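Local coordinates for DUF72 domain-containing protein (Thermotoga maritima, PDB 1VPQ) that is of unknown function but belongs to the DUF72 family, and folds as a TIM barrel that holds a sulfate ion, possibly marking a ligand pocket, at residues 17-22 against 52-57; 202-207 against 246-251. One frame throughout, in Å; residues are numbered along the deposited sequence.

Contact 1. Residues 17-22 against 52-57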
loop_
_atom_site.group_PDB
_atom_site.type_symbol
_atom_site.label_atom_id
_atom_site.label_comp_id
_atom_site.label_asym_id
_atom_site.label_seq_id
_atom_site.Cartn_x
_atom_site.Cartn_y
_atom_site.Cartn_z
ATOM N N GLY A 17 9.330 -1.141 1.051
ATOM C CA GLY A 17 9.455 0.088 0.288
ATOM C C GLY A 17 8.573 1.175 0.876
ATOM O O GLY A 17 8.150 1.084 2.029
ATOM N N THR A 18 8.311 2.207 0.077
ATOM C CA THR A 18 7.459 3.328 0.476
ATOM C C THR A 18 6.268 3.507 -0.470
ATOM O O THR A 18 6.224 2.936 -1.561
ATOM C CB THR A 18 8.247 4.640 0.474
ATOM O OG1 THR A 18 8.902 4.771 -0.790
ATOM C CG2 THR A 18 9.282 4.668 1.612
ATOM N N SER A 19 5.300 4.310 -0.034
ATOM C CA SER A 19 4.160 4.668 -0.874
ATOM C C SER A 19 4.554 5.865 -1.716
ATOM O O SER A 19 4.559 7.001 -1.236
ATOM C CB SER A 19 2.923 5.000 -0.040
ATOM O OG SER A 19 2.428 3.851 0.615
ATOM N N GLY A 20 4.892 5.596 -2.972
ATOM C CA GLY A 20 5.408 6.618 -3.869
ATOM C C GLY A 20 6.900 6.809 -3.677
ATOM O O GLY A 20 7.470 6.421 -2.651
ATOM N N PHE A 21 7.524 7.394 -4.690
ATOM C CA PHE A 21 8.947 7.742 -4.666
ATOM C C PHE A 21 9.199 9.194 -5.097
ATOM O O PHE A 21 10.281 9.719 -4.876
ATOM C CB PHE A 21 9.718 6.809 -5.605
ATOM C CG PHE A 21 9.436 7.055 -7.065
ATOM C CD1 PHE A 21 10.187 7.975 -7.787
ATOM C CD2 PHE A 21 8.404 6.388 -7.711
ATOM C CE1 PHE A 21 9.928 8.217 -9.128
ATOM C CE2 PHE A 21 8.135 6.628 -9.054
ATOM C CZ PHE A 21 8.903 7.544 -9.763
ATOM N N SER A 22 8.204 9.827 -5.719
ATOM C CA SER A 22 8.379 11.111 -6.399
ATOM C C SER A 22 7.931 12.277 -5.518
ATOM O O SER A 22 6.839 12.818 -5.687
ATOM C CB SER A 22 7.612 11.099 -7.728
ATOM O OG SER A 22 8.018 12.148 -8.587
ATOM N N ILE A 52 10.841 -2.515 -4.210
ATOM C CA ILE A 52 9.403 -2.417 -4.427
ATOM C C ILE A 52 8.924 -1.011 -4.072
ATOM O O ILE A 52 9.535 -0.325 -3.246
ATOM C CB ILE A 52 8.624 -3.508 -3.611
ATOM C CG1 ILE A 52 7.227 -3.734 -4.193
ATOM C CG2 ILE A 52 8.536 -3.147 -2.121
ATOM C CD1 ILE A 52 6.503 -4.955 -3.631
ATOM N N VAL A 53 7.842 -0.588 -4.717
ATOM C CA VAL A 53 7.190 0.669 -4.382
ATOM C C VAL A 53 5.697 0.497 -4.630
ATOM O O VAL A 53 5.297 -0.247 -5.517
ATOM C CB VAL A 53 7.776 1.872 -5.188
ATOM C CG1 VAL A 53 7.505 1.740 -6.685
ATOM C CG2 VAL A 53 7.247 3.201 -4.665
ATOM N N GLU A 54 4.888 1.162 -3.814
ATOM C CA GLU A 54 3.436 1.149 -3.941
ATOM C C GLU A 54 2.986 2.438 -4.624
ATOM O O GLU A 54 3.314 3.526 -4.166
ATOM C CB GLU A 54 2.819 1.044 -2.555
ATOM C CG GLU A 54 1.308 1.010 -2.513
ATOM C CD GLU A 54 0.792 1.154 -1.101
ATOM O OE1 GLU A 54 0.691 2.310 -0.643
ATOM O OE2 GLU A 54 0.502 0.114 -0.460
ATOM N N LEU A 55 2.216 2.308 -5.704
ATOM C CA LEU A 55 1.850 3.457 -6.537
ATOM C C LEU A 55 0.346 3.740 -6.616
ATOM O O LEU A 55 -0.486 2.845 -6.499
ATOM C CB LEU A 55 2.420 3.272 -7.945
ATOM C CG LEU A 55 3.953 3.313 -8.007
ATOM C CD1 LEU A 55 4.465 2.777 -9.321
ATOM C CD2 LEU A 55 4.473 4.725 -7.771
ATOM N N ASN A 56 0.025 5.017 -6.805
ATOM C CA ASN A 56 -1.337 5.461 -7.033
ATOM C C ASN A 56 -1.334 6.476 -8.165
ATOM O O ASN A 56 -0.983 7.642 -7.971
ATOM C CB ASN A 56 -1.929 6.075 -5.760
ATOM C CG ASN A 56 -3.354 6.590 -5.953
ATOM O OD1 ASN A 56 -4.123 6.071 -6.765
ATOM N ND2 ASN A 56 -3.709 7.616 -5.192
ATOM N N PHE A 57 -1.731 6.019 -9.348
ATOM C CA PHE A 57 -1.711 6.849 -10.541
ATOM C C PHE A 57 -2.970 7.673 -10.620
ATOM O O PHE A 57 -4.069 7.133 -10.691
ATOM C CB PHE A 57 -1.584 5.986 -11.794
ATOM C CG PHE A 57 -0.345 5.152 -11.815
ATOM C CD1 PHE A 57 0.870 5.707 -12.185
ATOM C CD2 PHE A 57 -0.387 3.816 -11.441
ATOM C CE1 PHE A 57 2.023 4.938 -12.192
ATOM C CE2 PHE A 57 0.757 3.042 -11.450
ATOM C CZ PHE A 57 1.964 3.601 -11.824
#

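Contact 2. Residues 202-207 against 246-251. With SO4 (sulfate ion), chain B.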
loop_
_atom_site.group_PDB
_atom_site.type_symbol
_atom_site.label_atom_id
_atom_site.label_comp_id
_atom_site.label_asym_id
_atom_site.label_seq_id
_atom_site.Cartn_x
_atom_site.Cartn_y
_atom_site.Cartn_z
ATOM N N PHE A 202 1.626 -5.200 4.590
ATOM C CA PHE A 202 1.607 -4.255 5.713
ATOM C C PHE A 202 1.626 -2.839 5.207
ATOM O O PHE A 202 2.386 -2.528 4.294
ATOM C CB PHE A 202 2.825 -4.434 6.615
ATOM C CG PHE A 202 2.880 -5.755 7.292
ATOM C CD1 PHE A 202 3.235 -6.899 6.581
ATOM C CD2 PHE A 202 2.588 -5.866 8.643
ATOM C CE1 PHE A 202 3.289 -8.141 7.210
ATOM C CE2 PHE A 202 2.640 -7.101 9.275
ATOM C CZ PHE A 202 2.993 -8.242 8.554
ATOM N N ARG A 203 0.823 -1.975 5.825
ATOM C CA ARG A 203 0.887 -0.545 5.545
ATOM C C ARG A 203 0.995 0.260 6.840
ATOM O O ARG A 203 0.169 0.111 7.723
ATOM C CB ARG A 203 -0.322 -0.103 4.728
ATOM C CG ARG A 203 -0.379 -0.731 3.335
ATOM C CD ARG A 203 -1.414 -0.038 2.474
ATOM N NE ARG A 203 -0.933 1.225 1.916
ATOM C CZ ARG A 203 -1.660 2.336 1.783
ATOM N NH1 ARG A 203 -2.907 2.397 2.214
ATOM N NH2 ARG A 203 -1.113 3.415 1.241
ATOM N N PHE A 204 2.027 1.102 6.936
ATOM C CA PHE A 204 2.273 1.925 8.120
ATOM C C PHE A 204 2.089 3.399 7.786
ATOM O O PHE A 204 2.836 3.958 6.990
ATOM C CB PHE A 204 3.688 1.686 8.659
ATOM C CG PHE A 204 4.018 0.227 8.908
ATOM C CD1 PHE A 204 3.113 -0.621 9.534
ATOM C CD2 PHE A 204 5.251 -0.285 8.538
ATOM C CE1 PHE A 204 3.429 -1.961 9.765
ATOM C CE2 PHE A 204 5.577 -1.626 8.770
ATOM C CZ PHE A 204 4.664 -2.459 9.381
ATOM N N HIS A 205 1.089 4.018 8.406
ATOM C CA HIS A 205 0.718 5.415 8.125
ATOM C C HIS A 205 1.235 6.396 9.165
ATOM O O HIS A 205 0.964 7.601 9.073
ATOM C CB HIS A 205 -0.810 5.553 8.078
ATOM C CG HIS A 205 -1.474 4.628 7.109
ATOM N ND1 HIS A 205 -1.233 4.677 5.756
ATOM C CD2 HIS A 205 -2.384 3.646 7.295
ATOM C CE1 HIS A 205 -1.955 3.753 5.152
ATOM N NE2 HIS A 205 -2.663 3.112 6.064
ATOM N N GLY A 206 1.948 5.878 10.159
ATOM C CA GLY A 206 2.287 6.647 11.352
ATOM C C GLY A 206 1.103 6.754 12.298
ATOM O O GLY A 206 0.041 6.196 12.043
ATOM N N ARG A 207 1.287 7.497 13.381
ATOM C CA ARG A 207 0.321 7.543 14.473
ATOM C C ARG A 207 0.050 8.958 14.938
ATOM O O ARG A 207 -0.143 9.204 16.129
ATOM C CB ARG A 207 0.834 6.735 15.658
ATOM C CG ARG A 207 1.154 5.319 15.323
ATOM C CD ARG A 207 1.768 4.667 16.508
ATOM N NE ARG A 207 1.968 3.255 16.272
ATOM C CZ ARG A 207 2.528 2.425 17.141
ATOM N NH1 ARG A 207 2.955 2.866 18.326
ATOM N NH2 ARG A 207 2.665 1.149 16.821
ATOM N N THR A 246 5.900 -11.210 1.506
ATOM C CA THR A 246 5.326 -10.162 2.352
ATOM C C THR A 246 5.731 -8.813 1.781
ATOM O O THR A 246 6.894 -8.614 1.430
ATOM C CB THR A 246 5.836 -10.266 3.815
ATOM O OG1 THR A 246 5.310 -11.446 4.433
ATOM C CG2 THR A 246 5.420 -9.058 4.641
ATOM N N TYR A 247 4.771 -7.894 1.695
ATOM C CA TYR A 247 5.008 -6.555 1.156
ATOM C C TYR A 247 4.741 -5.529 2.235
ATOM O O TYR A 247 3.645 -5.462 2.781
ATOM C CB TYR A 247 4.123 -6.290 -0.068
ATOM C CG TYR A 247 4.090 -7.465 -1.005
ATOM C CD1 TYR A 247 5.233 -7.861 -1.695
ATOM C CD2 TYR A 247 2.927 -8.209 -1.179
ATOM C CE1 TYR A 247 5.214 -8.963 -2.534
ATOM C CE2 TYR A 247 2.901 -9.305 -2.015
ATOM C CZ TYR A 247 4.045 -9.681 -2.692
ATOM O OH TYR A 247 4.012 -10.787 -3.531
ATOM N N VAL A 248 5.747 -4.721 2.532
ATOM C CA VAL A 248 5.682 -3.781 3.639
ATOM C C VAL A 248 5.927 -2.384 3.089
ATOM O O VAL A 248 6.968 -2.122 2.492
ATOM C CB VAL A 248 6.742 -4.119 4.712
ATOM C CG1 VAL A 248 6.603 -3.210 5.919
ATOM C CG2 VAL A 248 6.651 -5.601 5.135
ATOM N N PHE A 249 4.967 -1.491 3.274
ATOM C CA PHE A 249 5.107 -0.114 2.780
ATOM C C PHE A 249 4.897 0.887 3.897
ATOM O O PHE A 249 4.017 0.692 4.736
ATOM C CB PHE A 249 4.114 0.158 1.644
ATOM C CG PHE A 249 4.286 -0.756 0.466
ATOM C CD1 PHE A 249 5.208 -0.461 -0.531
ATOM C CD2 PHE A 249 3.545 -1.927 0.363
ATOM C CE1 PHE A 249 5.383 -1.312 -1.612
ATOM C CE2 PHE A 249 3.720 -2.785 -0.724
ATOM C CZ PHE A 249 4.642 -2.467 -1.708
ATOM N N PHE A 250 5.711 1.949 3.887
ATOM C CA PHE A 250 5.610 3.074 4.830
ATOM C C PHE A 250 4.990 4.271 4.141
ATOM O O PHE A 250 5.442 4.684 3.074
ATOM C CB PHE A 250 6.986 3.488 5.359
ATOM C CG PHE A 250 7.501 2.617 6.456
ATOM C CD1 PHE A 250 8.053 1.377 6.167
ATOM C CD2 PHE A 250 7.433 3.030 7.774
ATOM C CE1 PHE A 250 8.535 0.564 7.171
ATOM C CE2 PHE A 250 7.913 2.223 8.786
ATOM C CZ PHE A 250 8.468 0.981 8.478
ATOM N N ASN A 251 3.983 4.848 4.787
ATOM C CA ASN A 251 3.120 5.839 4.171
ATOM C C ASN A 251 3.241 7.215 4.813
ATOM O O ASN A 251 2.600 8.166 4.367
ATOM C CB ASN A 251 1.663 5.352 4.263
ATOM C CG ASN A 251 0.767 5.988 3.224
ATOM O OD1 ASN A 251 1.200 6.300 2.112
ATOM N ND2 ASN A 251 -0.494 6.184 3.577
HETATM S S SO4 B . -3.888 5.990 2.556
HETATM O O1 SO4 B . -4.544 4.834 3.160
HETATM O O2 SO4 B . -4.879 6.969 2.125
HETATM O O3 SO4 B . -3.018 6.591 3.556
HETATM O O4 SO4 B . -3.134 5.560 1.384
#

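Contact 1. Residues 17-22 against 52-57
The ring of Phe21 turns its edge to Leu55, with CD2 of Phe21 4.3 Å from CD2 of Leu55 and near the ring plane, while CB of its own neighbour Ser22 lies over one face near the rim. A second flat group, the carboxylate of Glu54, is met from above: Ser19 OG donates to Glu54 OE1 over 2.6 Å, standing 48° out of the carboxylate plane. Glu54 brings its acid to this hydroxyl with CG anti to the backbone N (chi1 -180°) and an extended chain. OE1 also takes a salt bridge from Arg203 and OE2 a hydrogen bond from Tyr201, so neither oxygen is without a partner.

The backbones pair briefly. Glu54 N points almost straight at Thr18 O (3.2 Å, 177° at the hydrogen), and Gly20 N returns a more bent bond of 2.9 Å to Glu54 O. Val53 CG2 tucks against the same Thr18 carbonyl, 3.3 Å from its oxygen, and reaches on to Gly20 C. Thr18 OG1 donates to Gly20 O at 2.9 Å, within the same segment, just where the chain leaves the strand. At the start of both segments, Gly17 CA makes a CA-H...O contact of 3.6 Å with Ile52 O.

The single bridge between Ser19 and Glu54 joins the first and second strands, the seam that closes the barrel. With few backbone bonds there, the buried Glu54 adds a polar tie, its carboxylate joining Ser19 to Arg203 and Tyr201 across the closing seam.

Contact 2. Residues 202-207 against 246-251
Val248 forms a bump that fits between two phenylalanines of the neighbouring strand. Its CG1, anti to the backbone N (chi1 -175°), lies 3.4 Å from Phe204 CE2 and also meets Phe202 CB, while its CG2 rests 3.9 Å from Phe202 CD1. The Phe202 ring reaches on to Thr246, whose CG2 comes to its edge, 3.5 Å from CE1 of Phe202. At the other end Phe204 drives its edge into the face of Phe250, an edge-to-face pair with planes at 69°, Phe204 CD2 lying 3.5 Å from Phe250 CZ. Helices 226-240 and 257-270 pack over this outer layer.

Four backbone hydrogen bonds hold the strands in parallel register, Phe202 beside Val248 and Phe204 beside Phe250, the last running from Asn251 N to Phe204 O.

Past the strand ends, Asn251 ND2 donates to His205 ND1 (2.8 Å), nearly in the ring plane, the amide turned 68° from that ring. CE1 of His205 sits over a face of the Arg203 guanidinium, whose edge is turned to the sulfate, with Arg203 NH2 3.0 Å from sulfate O4. Glu155 binds both Arg203 NH1 and His205 NE2. With an alanine in place of His205, Asn251 ND2 and Glu155 would probably each lose a partner and the guanidinium the ring edge that meets its face.

Tyr220, Lys84 and Arg157 also hydrogen-bond the sulfate, probably from the crystallisation liquor. The strands and helix 226-240 form one beta-alpha-beta crossover of the barrel, and polar groups beyond C-terminal strand ends are where TIM barrels usually place their ligand sites.

Overall arrangement
Both contacts are buried and belong to one parallel barrel, their centres about 11 Å apart. Contact 1 is the closing seam between strands 13-18 and 52-55, a short pairing with loop backbone and few apolar touches; contact 2 is a regular pairing of strands 199-204 and 245-250, broader in buried surface and rich in aromatic packing beneath the helices. Strand 245-250 lies beside 13-18, so the two share a wall, with Gly17 N probably bonded to Val248 O. Their polar chemistry meets inside the barrel, where contact 1 supplies an acid and contact 2 the arginine that faces the sulfate.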